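Local coordinates for DNA mismatch repair protein PMS1 (Saccharomyces cerevisiae, PDB 3H4L) that takes part in DNA mismatch repair and binds an ATP analogue with magnesium through an N-terminal domain of the gyrase B and HSP90-like ATPase family, at residues B[34-37]-B[38-41]; B[48-52]-B[53-57]; B[64-68]-B[69-73]; B[175-178]-B[179-183]; B[211-214]-B[215-219]. All blocks are in the same frame, centred on the assembly; numbering follows the deposited sequence.

Contact 1: B[34-37]-B[38-41]; sequences VDNS and IDAN. With MG (magnesium ion), chain F; ANP (phosphoaminophosphonic acid-adenylate ester), chain E.
The backbone N of Ala-40 is shared by two carbonyls of the preceding turn: Ser-37 O accepts it at 2.8 Å, the N standing well above that carbonyl's plane, while the bond from Ala-40 N to Asn-36 O is weak. The chain leaves helical geometry here, at the end of helix 26-39. One turn earlier the bonds are regular, Ile-38 N reaching Val-34 O at 2.9 Å (N-H...O 171°) and Asp-39 N reaching Asp-35 O. Asn-36 turns its amide to the nucleotide: with CG beside the backbone N (chi1 -76°), OD1 binds the magnesium ion at 2.2 Å and ND2 donates to O1A of the ATP analogue at 2.8 Å, so both ends of the amide are fixed. Three phosphate oxygens and two waters complete the six ligands of the metal. One of these waters donates to Asp-39 OD2 at 3.0 Å, which makes Asp-39 a second-shell residue. Ala-40 CB packs 3.6 Å from N1 of the adenine. Val-34 CG1 and Ile-38 CD1 run side by side, 3.8 Å apart, against Tyr-181 of helix 167-184. A helix carrying the magnesium-binding asparagine is characteristic of the Bergerat ATP-binding fold of the gyrase B and HSP90-like ATPases.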
# COMPACT_ATOMS: atom_id res chain seq x y z
N VAL B 34 -6.14 6.74 15.92
CA VAL B 34 -6.36 7.96 15.14
C VAL B 34 -7.04 9.01 16.03
O VAL B 34 -6.56 10.14 16.15
CB VAL B 34 -7.22 7.66 13.87
CG1 VAL B 34 -7.62 8.96 13.17
CG2 VAL B 34 -6.45 6.74 12.92
N ASP B 35 -8.15 8.62 16.67
CA ASP B 35 -8.90 9.50 17.57
C ASP B 35 -7.98 10.16 18.59
O ASP B 35 -8.06 11.36 18.82
CB ASP B 35 -9.99 8.73 18.31
CG ASP B 35 -11.25 8.57 17.50
OD1 ASP B 35 -11.27 9.04 16.35
OD2 ASP B 35 -12.24 7.99 18.02
N ASN B 36 -7.11 9.36 19.20
CA ASN B 36 -6.21 9.92 20.18
C ASN B 36 -5.27 10.96 19.57
O ASN B 36 -5.03 12.01 20.16
CB ASN B 36 -5.44 8.82 20.88
CG ASN B 36 -6.28 8.09 21.89
OD1 ASN B 36 -7.31 8.60 22.32
ND2 ASN B 36 -5.86 6.90 22.28
N SER B 37 -4.76 10.67 18.38
CA SER B 37 -3.85 11.61 17.71
C SER B 37 -4.60 12.90 17.42
O SER B 37 -4.12 13.98 17.75
CB SER B 37 -3.30 11.00 16.41
OG SER B 37 -2.38 9.95 16.68
N ILE B 38 -5.77 12.80 16.81
CA ILE B 38 -6.53 14.01 16.51
C ILE B 38 -6.78 14.80 17.80
O ILE B 38 -6.67 16.02 17.80
CB ILE B 38 -7.86 13.69 15.83
CG1 ILE B 38 -7.60 12.99 14.50
CG2 ILE B 38 -8.63 14.96 15.59
CD1 ILE B 38 -8.84 12.49 13.83
N ASP B 39 -7.11 14.09 18.88
CA ASP B 39 -7.35 14.75 20.17
C ASP B 39 -6.09 15.45 20.66
O ASP B 39 -6.16 16.39 21.45
CB ASP B 39 -7.75 13.74 21.26
CG ASP B 39 -9.13 13.14 21.05
OD1 ASP B 39 -10.02 13.85 20.53
OD2 ASP B 39 -9.33 11.96 21.42
N ALA B 40 -4.94 14.98 20.20
CA ALA B 40 -3.67 15.56 20.61
C ALA B 40 -3.27 16.75 19.75
O ALA B 40 -2.14 17.24 19.82
CB ALA B 40 -2.58 14.49 20.58
N ASN B 41 -4.20 17.20 18.92
CA ASN B 41 -3.96 18.36 18.07
C ASN B 41 -2.81 18.13 17.11
O ASN B 41 -1.93 18.99 16.95
CB ASN B 41 -3.66 19.57 18.94
CG ASN B 41 -4.70 19.78 20.01
OD1 ASN B 41 -5.88 19.99 19.70
ND2 ASN B 41 -4.29 19.73 21.27
MG MG F . -8.97 7.89 23.51
PG ANP E . -11.56 8.21 24.59
O1G ANP E . -10.66 7.33 23.83
O2G ANP E . -11.83 9.45 23.92
O3G ANP E . -12.86 7.58 25.02
PB ANP E . -9.19 8.83 26.07
O1B ANP E . -8.95 9.61 27.32
O2B ANP E . -8.60 9.36 24.86
N3B ANP E . -10.77 8.57 25.95
PA ANP E . -7.53 6.49 25.61
O1A ANP E . -7.84 6.53 24.20
O2A ANP E . -7.29 5.18 26.29
O3A ANP E . -8.61 7.39 26.38
O5' ANP E . -6.11 7.16 25.88
C5' ANP E . -6.06 8.02 26.96
C4' ANP E . -4.93 8.84 27.45
O4' ANP E . -3.70 8.46 26.79
C3' ANP E . -5.38 10.14 26.90
O3' ANP E . -6.33 10.75 27.79
C2' ANP E . -4.09 10.86 26.66
O2' ANP E . -3.77 11.56 27.85
C1' ANP E . -3.15 9.67 26.29
N9 ANP E . -2.88 9.40 24.84
C8 ANP E . -3.21 8.32 24.03
N7 ANP E . -2.83 8.38 22.79
C5 ANP E . -2.17 9.60 22.75
C6 ANP E . -1.49 10.34 21.71
N6 ANP E . -1.38 9.87 20.47
N1 ANP E . -0.92 11.59 21.98
C2 ANP E . -1.01 12.12 23.25
N3 ANP E . -1.63 11.50 24.30
C4 ANP E . -2.20 10.26 23.99
O HOH W 1 -9.91 9.12 21.99
O HOH W 2 -8.98 6.79 21.68

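Contact 2: B[48-52]-B[53-57]; sequences IFKDY and GLESI
Lys-50 and Ser-56 form an antiparallel hydrogen-bonded pair, and the Lys-50 N to Ser-56 O bond is short and straight at 2.9 Å (N-H...O 169°). The return bond, Ser-56 N to Lys-50 O, is weak; the same oxygen also accepts Gly-53 N and Glu-55 N, each at 3.1 Å, from opposite faces of its carbonyl plane. Leu-54 N closes the turn on Asp-51 O at 3.0 Å. Asp-51, Tyr-52 and Gly-53 all have positive phi; at Gly-53 (112°) a side chain would collide with Tyr-52 O. Water 3 bridges Ile-48 O and Ser-56 OG. That hydroxyl lies between the backbone N and carbonyl carbon (chi1 57°), which brings it 3.3 Å from Lys-50 CB. Glu-55 CB and CG lie alongside the start of the Lys-50 chain. Leu-54 CD1 meets Asp-51 OD2. On the opposite face of the sheet Phe-49 and Ile-57 lie side by side, Ile-57 CD1 4.0 Å from Phe-49 CE2, and Phe-171 meets the Phe-49 ring edge-to-face. With Glu-55 and Ser-56 both facing Lys-50, this is a classic beta bulge at the turn of the hairpin 44-50/56-61, in the main sheet of the ATPase domain.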
# COMPACT_ATOMS: atom_id res chain seq x y z
N ILE B 48 1.65 2.97 10.03
CA ILE B 48 2.44 1.94 9.39
C ILE B 48 1.99 0.55 9.82
O ILE B 48 2.02 0.21 11.00
CB ILE B 48 3.93 2.16 9.72
CG1 ILE B 48 4.39 3.48 9.12
CG2 ILE B 48 4.77 1.04 9.18
CD1 ILE B 48 5.85 3.81 9.39
N PHE B 49 1.54 -0.25 8.85
CA PHE B 49 1.09 -1.62 9.11
C PHE B 49 2.17 -2.61 8.76
O PHE B 49 2.84 -2.45 7.73
CB PHE B 49 -0.13 -1.98 8.24
CG PHE B 49 -1.40 -1.27 8.62
CD1 PHE B 49 -1.69 -0.02 8.10
CD2 PHE B 49 -2.30 -1.86 9.48
CE1 PHE B 49 -2.86 0.62 8.43
CE2 PHE B 49 -3.47 -1.22 9.81
CZ PHE B 49 -3.75 0.02 9.29
N LYS B 50 2.36 -3.64 9.59
CA LYS B 50 3.32 -4.68 9.25
C LYS B 50 2.49 -5.92 8.97
O LYS B 50 1.69 -6.36 9.80
CB LYS B 50 4.33 -4.90 10.36
CG LYS B 50 5.39 -3.80 10.41
CD LYS B 50 6.67 -4.24 11.11
CE LYS B 50 7.68 -3.09 11.18
NZ LYS B 50 8.96 -3.49 11.85
N ASP B 51 2.66 -6.45 7.77
CA ASP B 51 1.92 -7.60 7.28
C ASP B 51 0.42 -7.38 7.51
O ASP B 51 -0.27 -8.19 8.13
CB ASP B 51 2.39 -8.90 7.95
CG ASP B 51 1.89 -10.15 7.22
OD1 ASP B 51 1.75 -10.11 5.97
OD2 ASP B 51 1.65 -11.18 7.87
N TYR B 52 -0.06 -6.25 6.99
CA TYR B 52 -1.47 -5.87 7.06
C TYR B 52 -2.11 -5.80 8.45
O TYR B 52 -3.33 -5.80 8.56
CB TYR B 52 -2.28 -6.79 6.16
CG TYR B 52 -2.08 -6.48 4.69
CD1 TYR B 52 -2.51 -5.27 4.16
CD2 TYR B 52 -1.44 -7.38 3.83
CE1 TYR B 52 -2.31 -4.94 2.83
CE2 TYR B 52 -1.23 -7.06 2.49
CZ TYR B 52 -1.67 -5.84 2.00
OH TYR B 52 -1.48 -5.49 0.68
N GLY B 53 -1.30 -5.71 9.50
CA GLY B 53 -1.85 -5.64 10.84
C GLY B 53 -1.56 -6.89 11.65
O GLY B 53 -1.52 -6.85 12.89
N LEU B 54 -1.35 -8.01 10.96
CA LEU B 54 -1.06 -9.28 11.62
C LEU B 54 0.15 -9.15 12.54
O LEU B 54 0.16 -9.70 13.63
CB LEU B 54 -0.78 -10.36 10.58
CG LEU B 54 -1.97 -10.64 9.66
CD1 LEU B 54 -1.52 -11.43 8.46
CD2 LEU B 54 -3.04 -11.37 10.46
N GLU B 55 1.16 -8.41 12.09
CA GLU B 55 2.37 -8.21 12.86
C GLU B 55 2.24 -7.00 13.78
O GLU B 55 2.52 -7.09 14.98
CB GLU B 55 3.56 -8.00 11.90
CG GLU B 55 4.89 -7.69 12.56
CD GLU B 55 5.43 -8.84 13.41
OE1 GLU B 55 4.84 -9.95 13.37
OE2 GLU B 55 6.45 -8.63 14.10
N SER B 56 1.79 -5.88 13.24
CA SER B 56 1.65 -4.69 14.07
C SER B 56 1.07 -3.48 13.36
O SER B 56 0.96 -3.45 12.13
CB SER B 56 3.01 -4.30 14.63
OG SER B 56 3.94 -4.10 13.57
N ILE B 57 0.71 -2.48 14.15
CA ILE B 57 0.20 -1.24 13.61
C ILE B 57 0.83 -0.14 14.40
O ILE B 57 0.88 -0.20 15.62
CB ILE B 57 -1.33 -1.12 13.71
CG1 ILE B 57 -1.69 0.33 13.38
CG2 ILE B 57 -1.82 -1.56 15.05
CD1 ILE B 57 -3.16 0.61 13.36
O HOH W 3 3.92 -1.56 12.76

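Contact 3: B[64-68]-B[69-73]; sequences DGIDP and SNYEF. With ANP (phosphoaminophosphonic acid-adenylate ester), chain E.
Pro-68 lies over the ring of Tyr-71, its CA 3.6 Å from the centroid and 9° off the ring normal, a CH-pi contact over the face. The loop 64-73 follows strand 56-61 and contains the end of the Asp-Asn-Gly-Asp-Gly-Ile sequence, which matches the adenine-binding glycine motif of the gyrase B and HSP90-like ATPases; an Asx turn and a beta turn follow it directly. Tyr-71 reaches Pro-68 because its CG stands beside the backbone N (chi1 -74°), which carries the ring back over the proline. Pro-68 O sits over a face of the ring too, near CG, while Pro-68 CB touches CZ. A weak bond joins Tyr-71 N to Pro-68 O, which also accepts a hydrogen bond from water 5. At the far end of the ring the Tyr-71 hydroxyl is hydrogen-bonded to Asp-123. Ser-69, the third large contributor, is held by Asp-67: OD2 accepts Ser-69 N at 2.7 Å in a nearly straight bond, met on the anti side and 34° out of the carboxylate plane, which closes the Asx turn. The Ser-69 hydroxyl adds a weak bond to the same oxygen. Asp-67 O meanwhile accepts Asn-70 N at 2.7 Å, the beta turn bond, from above its carbonyl plane. Asn-70 CB touches Ile-66 CG2 at 4.1 Å, and its amide oxygen goes on to Arg-98. Ile-66 points its other branch at the nucleotide, CG1 lying 3.4 Å from adenine N3.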
# COMPACT_ATOMS: atom_id res chain seq x y z
N ASP B 64 0.54 17.14 20.78
CA ASP B 64 1.08 17.66 22.03
C ASP B 64 1.89 16.67 22.85
O ASP B 64 2.60 17.07 23.76
CB ASP B 64 -0.06 18.21 22.88
CG ASP B 64 -0.84 19.30 22.17
OD1 ASP B 64 -1.94 19.66 22.63
OD2 ASP B 64 -0.33 19.81 21.15
N GLY B 65 1.81 15.38 22.52
CA GLY B 65 2.57 14.40 23.28
C GLY B 65 1.97 14.11 24.64
O GLY B 65 0.98 14.72 25.02
N ILE B 66 2.56 13.18 25.38
CA ILE B 66 2.05 12.79 26.70
C ILE B 66 2.86 13.37 27.85
O ILE B 66 4.08 13.26 27.86
CB ILE B 66 2.05 11.25 26.85
CG1 ILE B 66 1.30 10.60 25.69
CG2 ILE B 66 1.43 10.85 28.19
CD1 ILE B 66 1.59 9.11 25.54
N ASP B 67 2.19 13.96 28.83
CA ASP B 67 2.90 14.52 29.97
C ASP B 67 3.61 13.41 30.74
O ASP B 67 3.00 12.42 31.13
CB ASP B 67 1.91 15.25 30.88
CG ASP B 67 2.59 15.92 32.07
OD1 ASP B 67 2.08 16.98 32.50
OD2 ASP B 67 3.61 15.40 32.59
N PRO B 68 4.92 13.57 30.98
CA PRO B 68 5.71 12.58 31.71
C PRO B 68 5.08 12.14 33.02
O PRO B 68 5.34 11.03 33.49
CB PRO B 68 7.04 13.30 31.93
CG PRO B 68 7.16 14.14 30.71
CD PRO B 68 5.76 14.71 30.57
N SER B 69 4.27 13.01 33.62
CA SER B 69 3.64 12.68 34.89
C SER B 69 2.54 11.65 34.71
O SER B 69 2.14 11.01 35.68
CB SER B 69 3.07 13.93 35.55
OG SER B 69 2.05 14.51 34.76
N ASN B 70 2.06 11.50 33.48
CA ASN B 70 0.99 10.56 33.17
C ASN B 70 1.49 9.17 32.78
O ASN B 70 0.73 8.21 32.81
CB ASN B 70 0.09 11.11 32.05
CG ASN B 70 -0.87 12.20 32.54
OD1 ASN B 70 -1.67 12.73 31.77
ND2 ASN B 70 -0.79 12.52 33.82
N TYR B 71 2.77 9.07 32.41
CA TYR B 71 3.37 7.79 32.02
C TYR B 71 2.88 6.63 32.86
O TYR B 71 2.35 5.65 32.35
CB TYR B 71 4.89 7.84 32.17
CG TYR B 71 5.66 8.64 31.14
CD1 TYR B 71 7.04 8.81 31.26
CD2 TYR B 71 5.01 9.25 30.06
CE1 TYR B 71 7.76 9.56 30.33
CE2 TYR B 71 5.72 10.01 29.13
CZ TYR B 71 7.10 10.16 29.27
OH TYR B 71 7.81 10.92 28.38
N GLU B 72 3.06 6.75 34.17
CA GLU B 72 2.72 5.71 35.12
C GLU B 72 1.25 5.32 35.22
O GLU B 72 0.95 4.19 35.60
CB GLU B 72 3.22 6.12 36.50
CG GLU B 72 3.71 4.97 37.36
CD GLU B 72 4.42 5.46 38.61
OE1 GLU B 72 3.72 5.81 39.59
OE2 GLU B 72 5.67 5.51 38.60
N PHE B 73 0.35 6.24 34.90
CA PHE B 73 -1.07 5.97 35.01
C PHE B 73 -1.82 6.03 33.68
O PHE B 73 -3.04 6.03 33.64
CB PHE B 73 -1.71 6.96 35.99
CG PHE B 73 -0.89 7.17 37.22
CD1 PHE B 73 0.14 8.11 37.23
CD2 PHE B 73 -1.13 6.43 38.37
CE1 PHE B 73 0.93 8.29 38.38
CE2 PHE B 73 -0.35 6.60 39.52
CZ PHE B 73 0.68 7.53 39.52
PG ANP E . -11.56 8.21 24.59
O1G ANP E . -10.66 7.33 23.83
O2G ANP E . -11.83 9.45 23.92
O3G ANP E . -12.86 7.58 25.02
PB ANP E . -9.19 8.83 26.07
O1B ANP E . -8.95 9.61 27.32
O2B ANP E . -8.60 9.36 24.86
N3B ANP E . -10.77 8.57 25.95
PA ANP E . -7.53 6.49 25.61
O1A ANP E . -7.84 6.53 24.20
O2A ANP E . -7.29 5.18 26.29
O3A ANP E . -8.61 7.39 26.38
O5' ANP E . -6.11 7.16 25.88
C5' ANP E . -6.06 8.02 26.96
C4' ANP E . -4.93 8.84 27.45
O4' ANP E . -3.70 8.46 26.79
C3' ANP E . -5.38 10.14 26.90
O3' ANP E . -6.33 10.75 27.79
C2' ANP E . -4.09 10.86 26.66
O2' ANP E . -3.77 11.56 27.85
C1' ANP E . -3.15 9.67 26.29
N9 ANP E . -2.88 9.40 24.84
C8 ANP E . -3.21 8.32 24.03
N7 ANP E . -2.83 8.38 22.79
C5 ANP E . -2.17 9.60 22.75
C6 ANP E . -1.49 10.34 21.71
N6 ANP E . -1.38 9.87 20.47
N1 ANP E . -0.92 11.59 21.98
C2 ANP E . -1.01 12.12 23.25
N3 ANP E . -1.63 11.50 24.30
C4 ANP E . -2.20 10.26 23.99
O HOH W 4 6.86 14.07 27.25
O HOH W 5 5.00 8.93 35.20

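Contact 4: B[175-178]-B[179-183]; sequences LTVI and QGYAI
Gln-179 folds back along the preceding turn of helix 167-184, beginning with CB 3.4 Å from Thr-176 O. CG, placed beside the backbone N (chi1 -64°), comes 3.1 Å from Leu-175 O, the carbonyl that also accepts Gln-179 N at 2.8 Å nearly along the C=O axis. CD then passes Leu-175 CG at 4.4 Å, and OE1 ends 3.3 Å from Thr-176 CA. Beyond its own helix the side chain meets Leu-205, Val-220 and Phe-221, and His-78 of the second subunit packs on it. Trimming Gln-179 to an alanine would probably open a gap beside Leu-175 O and take away part of the surface on which His-78 of the second subunit rests. Round the helix, Val-177 CG1 lies 3.7 Å from Tyr-181 CE2, the two side chains running the same way; Tyr-181 also brings CD2 to 3.2 Å from Val-177 O, and its hydroxyl is hydrogen-bonded to Asp-35 of helix 26-39. Ile-178 faces Val-192 of the sheet. Every carbonyl from Leu-175 to Ile-178 accepts the amide four residues on, the longest of these bonds being Tyr-181 N to Val-177 O at 3.3 Å. These four carbonyls are met within the helix, which is consistent with the burial of its largely apolar side chains between helix 26-39, helix 213-221 and the sheet.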
# COMPACT_ATOMS: atom_id res chain seq x y z
N LEU B 175 -9.35 0.12 6.15
CA LEU B 175 -8.95 1.17 5.20
C LEU B 175 -10.11 2.13 5.00
O LEU B 175 -9.93 3.35 4.93
CB LEU B 175 -8.56 0.56 3.86
CG LEU B 175 -7.82 1.49 2.90
CD1 LEU B 175 -6.59 2.07 3.57
CD2 LEU B 175 -7.43 0.73 1.66
N THR B 176 -11.30 1.56 4.90
CA THR B 176 -12.51 2.36 4.72
C THR B 176 -12.59 3.40 5.82
O THR B 176 -12.85 4.57 5.56
CB THR B 176 -13.74 1.48 4.79
OG1 THR B 176 -13.66 0.48 3.77
CG2 THR B 176 -14.99 2.30 4.59
N VAL B 177 -12.36 2.96 7.05
CA VAL B 177 -12.39 3.85 8.19
C VAL B 177 -11.28 4.89 8.13
O VAL B 177 -11.47 6.02 8.57
CB VAL B 177 -12.26 3.05 9.49
CG1 VAL B 177 -11.86 3.97 10.64
CG2 VAL B 177 -13.57 2.36 9.78
N ILE B 178 -10.12 4.52 7.60
CA ILE B 178 -9.05 5.49 7.52
C ILE B 178 -9.43 6.53 6.46
O ILE B 178 -9.15 7.73 6.62
CB ILE B 178 -7.68 4.82 7.20
CG1 ILE B 178 -7.14 4.11 8.45
CG2 ILE B 178 -6.67 5.86 6.74
CD1 ILE B 178 -5.87 3.31 8.22
N GLN B 179 -10.08 6.08 5.39
CA GLN B 179 -10.51 7.00 4.34
C GLN B 179 -11.49 8.02 4.92
O GLN B 179 -11.43 9.22 4.59
CB GLN B 179 -11.16 6.24 3.18
CG GLN B 179 -10.21 5.28 2.48
CD GLN B 179 -10.91 4.35 1.50
OE1 GLN B 179 -11.91 3.73 1.83
NE2 GLN B 179 -10.37 4.24 0.29
N GLY B 180 -12.36 7.56 5.82
CA GLY B 180 -13.32 8.45 6.45
C GLY B 180 -12.65 9.60 7.21
O GLY B 180 -13.02 10.76 7.08
N TYR B 181 -11.65 9.27 8.02
CA TYR B 181 -10.96 10.28 8.79
C TYR B 181 -10.20 11.26 7.88
O TYR B 181 -10.14 12.46 8.14
CB TYR B 181 -9.96 9.62 9.74
CG TYR B 181 -10.54 9.05 11.02
CD1 TYR B 181 -10.91 9.88 12.07
CD2 TYR B 181 -10.65 7.66 11.20
CE1 TYR B 181 -11.36 9.36 13.27
CE2 TYR B 181 -11.11 7.13 12.39
CZ TYR B 181 -11.46 7.99 13.43
OH TYR B 181 -11.89 7.46 14.64
N ALA B 182 -9.63 10.73 6.80
CA ALA B 182 -8.85 11.54 5.88
C ALA B 182 -9.66 12.48 5.01
O ALA B 182 -9.20 13.57 4.65
CB ALA B 182 -7.99 10.64 5.00
N ILE B 183 -10.87 12.08 4.65
CA ILE B 183 -11.67 12.95 3.80
C ILE B 183 -12.20 14.18 4.53
O ILE B 183 -12.27 15.26 3.96
CB ILE B 183 -12.83 12.18 3.17
CG1 ILE B 183 -12.27 11.11 2.24
CG2 ILE B 183 -13.73 13.13 2.41
CD1 ILE B 183 -13.32 10.24 1.61

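Contact 5: B[211-214]-B[215-219]; sequences SSMR and KNISS
The carboxamide of Asn-216 is the flat group that carries the contact, and Ser-211 and Ser-212 lie on one side of its plane. Ser-212 O stands almost over CG at 3.7 Å, while Ser-211 CB slants in toward OD1 at 3.2 Å. The amide reaches them with CG beside the backbone N (chi1 -72°), folded back over the start of helix 213-221. Truncating Asn-216 to an alanine would probably open a gap under Ser-211 CB, leaving the residues that lead into the helix less supported. Ser-212 is the N-cap: its OG accepts Lys-215 N at 3.3 Å in a practically straight bond (179°), and Lys-215 CG touches the same oxygen. Asn-216 N donates to Ser-212 O at 3.1 Å, in the carbonyl plane. One turn on, Ser-219 returns both its backbone N and its hydroxyl to Lys-215 O, from opposite faces. Along another side of the helix Met-213 CG and Ile-217 CD1 lie 4.0 Å apart, their side chains parallel, and both pack on Ile-183 of helix 167-184; Met-213 and Arg-214 also touch Tyr-267. The chemistry is thus divided: the Ser-212 hydroxyl takes up a backbone N-H of the first turn, while the apolar pair packs the helix on its neighbours.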
# COMPACT_ATOMS: atom_id res chain seq x y z
N SER B 211 -5.99 20.42 2.85
CA SER B 211 -6.68 20.08 1.61
C SER B 211 -8.19 20.10 1.77
O SER B 211 -8.72 19.57 2.74
CB SER B 211 -6.28 18.67 1.13
OG SER B 211 -4.89 18.57 0.88
N SER B 212 -8.89 20.70 0.81
CA SER B 212 -10.34 20.74 0.89
C SER B 212 -10.84 19.30 0.79
O SER B 212 -10.09 18.40 0.37
CB SER B 212 -10.91 21.55 -0.28
OG SER B 212 -10.71 20.88 -1.51
N MET B 213 -12.08 19.07 1.19
CA MET B 213 -12.69 17.74 1.14
C MET B 213 -12.57 17.17 -0.27
O MET B 213 -12.32 15.98 -0.47
CB MET B 213 -14.17 17.83 1.53
CG MET B 213 -14.93 16.53 1.38
SD MET B 213 -16.66 16.69 1.85
CE MET B 213 -16.51 17.10 3.61
N ARG B 214 -12.74 18.04 -1.26
CA ARG B 214 -12.65 17.64 -2.66
C ARG B 214 -11.27 17.08 -2.99
O ARG B 214 -11.15 15.96 -3.48
CB ARG B 214 -12.94 18.83 -3.56
CG ARG B 214 -12.78 18.51 -5.02
CD ARG B 214 -13.21 19.65 -5.90
NE ARG B 214 -13.34 19.22 -7.28
CZ ARG B 214 -13.95 19.92 -8.22
NH1 ARG B 214 -14.50 21.10 -7.93
NH2 ARG B 214 -14.04 19.44 -9.46
N LYS B 215 -10.24 17.88 -2.74
CA LYS B 215 -8.88 17.44 -3.03
C LYS B 215 -8.64 16.08 -2.37
O LYS B 215 -7.99 15.21 -2.97
CB LYS B 215 -7.86 18.47 -2.53
CG LYS B 215 -8.03 19.85 -3.19
CD LYS B 215 -6.91 20.82 -2.82
CE LYS B 215 -5.58 20.40 -3.44
NZ LYS B 215 -4.45 21.32 -3.09
N ASN B 216 -9.17 15.89 -1.17
CA ASN B 216 -9.00 14.63 -0.46
C ASN B 216 -9.81 13.47 -1.03
O ASN B 216 -9.35 12.33 -1.01
CB ASN B 216 -9.31 14.78 1.04
CG ASN B 216 -8.24 15.56 1.78
OD1 ASN B 216 -7.07 15.53 1.40
ND2 ASN B 216 -8.63 16.25 2.84
N ILE B 217 -11.00 13.73 -1.54
CA ILE B 217 -11.79 12.64 -2.10
C ILE B 217 -11.06 12.19 -3.36
O ILE B 217 -11.01 11.00 -3.66
CB ILE B 217 -13.22 13.08 -2.49
CG1 ILE B 217 -14.03 13.41 -1.23
CG2 ILE B 217 -13.91 11.97 -3.30
CD1 ILE B 217 -15.45 13.85 -1.51
N SER B 218 -10.50 13.15 -4.08
CA SER B 218 -9.77 12.84 -5.31
C SER B 218 -8.49 12.05 -5.07
O SER B 218 -8.07 11.25 -5.92
CB SER B 218 -9.47 14.13 -6.08
OG SER B 218 -10.60 14.52 -6.84
N SER B 219 -7.85 12.29 -3.93
CA SER B 219 -6.63 11.58 -3.57
C SER B 219 -7.00 10.19 -3.10
O SER B 219 -6.43 9.19 -3.53
CB SER B 219 -5.90 12.31 -2.44
OG SER B 219 -5.64 13.65 -2.79

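Contact 4 is the most buried of the five; the others mix buried and open residues. Contacts 1 and 3 share the nucleotide and join directly, Asp-64 pairing with Ala-40 and Asn-41. Contact 4 is the hub: Tyr-181 packs on Val-34 and Ile-38 of contact 1, Ile-178 meets Phe-49 of contact 2, and Ile-183 meets Met-213 and Ile-217 of contact 5. Regular helical bonds with mostly apolar sides make up contact 4; contacts 1 and 5 share such bonds but add a metal site at a helix end and a serine cap at a helix start. Contact 2 instead has a positive-phi turn with Gly-53, and contact 3 Asx and beta turns with waters.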